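PDB 7BYV: galactan 1,3-beta-galactosidase from Phanerochaete chrysosporium, which probably releases galactose from the ends of beta-1,3-galactan chains, as an exo-acting family 43 glycoside hydrolase with a carbohydrate-binding module. Local coordinates for residues T186-G191 and I202-S207. The protein carries 1 engineered substitution. Sequence-based numbering, arbitrary orientation.
Sequences TLQAPG and IASHTS. Engineered in segment 186-191: Q188 (natural residue Glu). With GAL (beta-D-galactopyranose), chain C; GAL (beta-D-galactopyranose), chain B; GAL (beta-D-galactopyranose), chain D.
The first two strands of one blade of the family 43 five-bladed beta-propeller meet here, antiparallel, beside the bound galactotriose. G191 and I202 pair through both backbone bonds, G191 N to I202 O and I202 N to G191 O, each 2.8 Å. Towards the sugars, Q188 N donates to S204 O (2.8 Å, 165°), whereas the return bond from S204 N to Q188 O is weak. Between these pairs the register slips by one residue, a beta bulge at the corner where A189 turns the chain; A189 N and O are hydrogen-bonded to D138 and N244. S204 OG donates a hydrogen bond to H205 O (2.7 Å) and also pairs with Q243, a galactose-binding residue. The extended side chain of the engineered Q188 passes this serine toward the sugars, its CG 3.6 Å from T206 CG2. With OG1 between its backbone N and carbonyl carbon (chi1 58°), T206 directs that hydroxyl to O2 of the chain D galactose (2.5 Å) and its methyl to Q188. The H205 ring takes L187 CD2 over one face, 4.2 Å from its centroid, while ND1 donates to T186 O (3.3 Å) from above the carbonyl plane; NE2 is paired with Q229. One water links T186 OG1 to T206 N.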
# COMPACT_ATOMS: atom_id res chain seq x y z
N THR A 186 -3.74 -4.73 19.84
CA THR A 186 -4.00 -5.48 18.61
C THR A 186 -3.59 -4.70 17.35
O THR A 186 -4.38 -4.49 16.42
CB THR A 186 -5.47 -5.93 18.55
OG1 THR A 186 -6.33 -4.81 18.31
CG2 THR A 186 -5.87 -6.64 19.86
N LEU A 187 -2.32 -4.28 17.32
CA LEU A 187 -1.74 -3.57 16.20
C LEU A 187 -0.92 -4.53 15.36
O LEU A 187 -0.21 -5.39 15.90
CB LEU A 187 -0.84 -2.43 16.67
CG LEU A 187 -1.55 -1.22 17.30
CD1 LEU A 187 -0.51 -0.27 17.92
CD2 LEU A 187 -2.41 -0.48 16.28
N GLN A 188 -1.04 -4.39 14.05
CA GLN A 188 -0.17 -5.09 13.12
C GLN A 188 0.13 -4.13 11.97
O GLN A 188 -0.24 -2.96 12.00
CB GLN A 188 -0.80 -6.40 12.64
CG GLN A 188 -2.10 -6.22 11.90
CD GLN A 188 -2.60 -7.52 11.30
OE1 GLN A 188 -2.06 -8.59 11.59
NE2 GLN A 188 -3.63 -7.44 10.47
N ALA A 189 0.84 -4.65 10.97
CA ALA A 189 1.33 -3.87 9.85
C ALA A 189 2.01 -2.57 10.29
O ALA A 189 1.60 -1.48 9.87
CB ALA A 189 0.21 -3.57 8.87
N PRO A 190 3.05 -2.64 11.13
CA PRO A 190 3.67 -1.42 11.65
C PRO A 190 4.75 -0.82 10.76
O PRO A 190 5.42 -1.50 9.98
CB PRO A 190 4.31 -1.90 12.96
CG PRO A 190 4.78 -3.25 12.60
CD PRO A 190 3.72 -3.83 11.68
N GLY A 191 4.90 0.50 10.89
CA GLY A 191 6.08 1.20 10.41
C GLY A 191 6.37 2.38 11.31
O GLY A 191 5.48 2.87 12.02
N ILE A 202 3.08 4.05 12.71
CA ILE A 202 1.86 3.83 11.92
C ILE A 202 1.57 2.34 11.90
O ILE A 202 2.49 1.52 11.81
CB ILE A 202 2.00 4.39 10.49
CG1 ILE A 202 2.07 5.91 10.54
CG2 ILE A 202 0.83 3.99 9.61
CD1 ILE A 202 2.74 6.48 9.35
N ALA A 203 0.29 1.99 11.98
CA ALA A 203 -0.08 0.60 12.16
C ALA A 203 -1.55 0.42 11.83
O ALA A 203 -2.36 1.34 12.00
CB ALA A 203 0.22 0.15 13.60
N SER A 204 -1.88 -0.76 11.33
CA SER A 204 -3.26 -1.20 11.24
C SER A 204 -3.67 -1.90 12.53
O SER A 204 -2.83 -2.37 13.31
CB SER A 204 -3.46 -2.16 10.06
OG SER A 204 -3.11 -3.49 10.41
N HIS A 205 -4.97 -1.92 12.78
CA HIS A 205 -5.56 -2.91 13.67
C HIS A 205 -5.64 -4.25 12.93
O HIS A 205 -5.26 -4.37 11.76
CB HIS A 205 -6.91 -2.41 14.17
CG HIS A 205 -6.77 -1.43 15.28
ND1 HIS A 205 -6.23 -1.77 16.51
CD2 HIS A 205 -7.04 -0.10 15.34
CE1 HIS A 205 -6.20 -0.70 17.29
NE2 HIS A 205 -6.68 0.33 16.60
N THR A 206 -6.11 -5.28 13.62
CA THR A 206 -6.13 -6.63 13.07
C THR A 206 -7.54 -6.97 12.60
O THR A 206 -8.48 -6.96 13.41
CB THR A 206 -5.67 -7.65 14.10
OG1 THR A 206 -6.53 -7.55 15.24
CG2 THR A 206 -4.23 -7.38 14.51
N SER A 207 -7.68 -7.28 11.31
CA SER A 207 -8.98 -7.59 10.72
C SER A 207 -8.86 -8.52 9.51
O SER A 207 -9.64 -8.40 8.56
CB SER A 207 -9.70 -6.30 10.33
OG SER A 207 -8.88 -5.52 9.46
C1 GAL C . -4.98 -11.89 12.62
C2 GAL C . -4.50 -10.86 11.56
C3 GAL C . -3.87 -11.56 10.30
C4 GAL C . -2.80 -12.64 10.68
C5 GAL C . -3.32 -13.55 11.80
C6 GAL C . -2.25 -14.52 12.41
O2 GAL C . -5.56 -9.98 11.13
O3 GAL C . -3.23 -10.63 9.45
O4 GAL C . -1.53 -12.03 11.06
O5 GAL C . -3.87 -12.77 12.93
O6 GAL C . -2.84 -15.49 13.32
C1 GAL B . -2.81 -10.17 8.23
C2 GAL B . -1.41 -9.57 7.75
C3 GAL B . -1.02 -10.01 6.36
C4 GAL B . -1.27 -11.53 6.22
C5 GAL B . -2.81 -11.79 6.28
C6 GAL B . -3.27 -13.23 6.66
O2 GAL B . -1.35 -8.17 7.76
O3 GAL B . 0.38 -9.77 6.17
O4 GAL B . -0.55 -12.27 7.24
O5 GAL B . -3.55 -10.84 7.16
O6 GAL B . -4.69 -13.31 6.83
C1 GAL D . -7.56 -12.00 16.98
C2 GAL D . -6.39 -11.34 16.21
C3 GAL D . -6.15 -12.23 14.99
C4 GAL D . -5.50 -13.54 15.52
C5 GAL D . -6.47 -14.21 16.56
C6 GAL D . -5.87 -15.43 17.36
O1 GAL D . -8.15 -11.14 17.97
O2 GAL D . -6.66 -10.02 15.83
O3 GAL D . -5.34 -11.65 13.93
O4 GAL D . -4.22 -13.29 16.13
O5 GAL D . -7.06 -13.25 17.56
O6 GAL D . -5.87 -16.64 16.56
O HOH W 1 -7.99 -4.96 15.92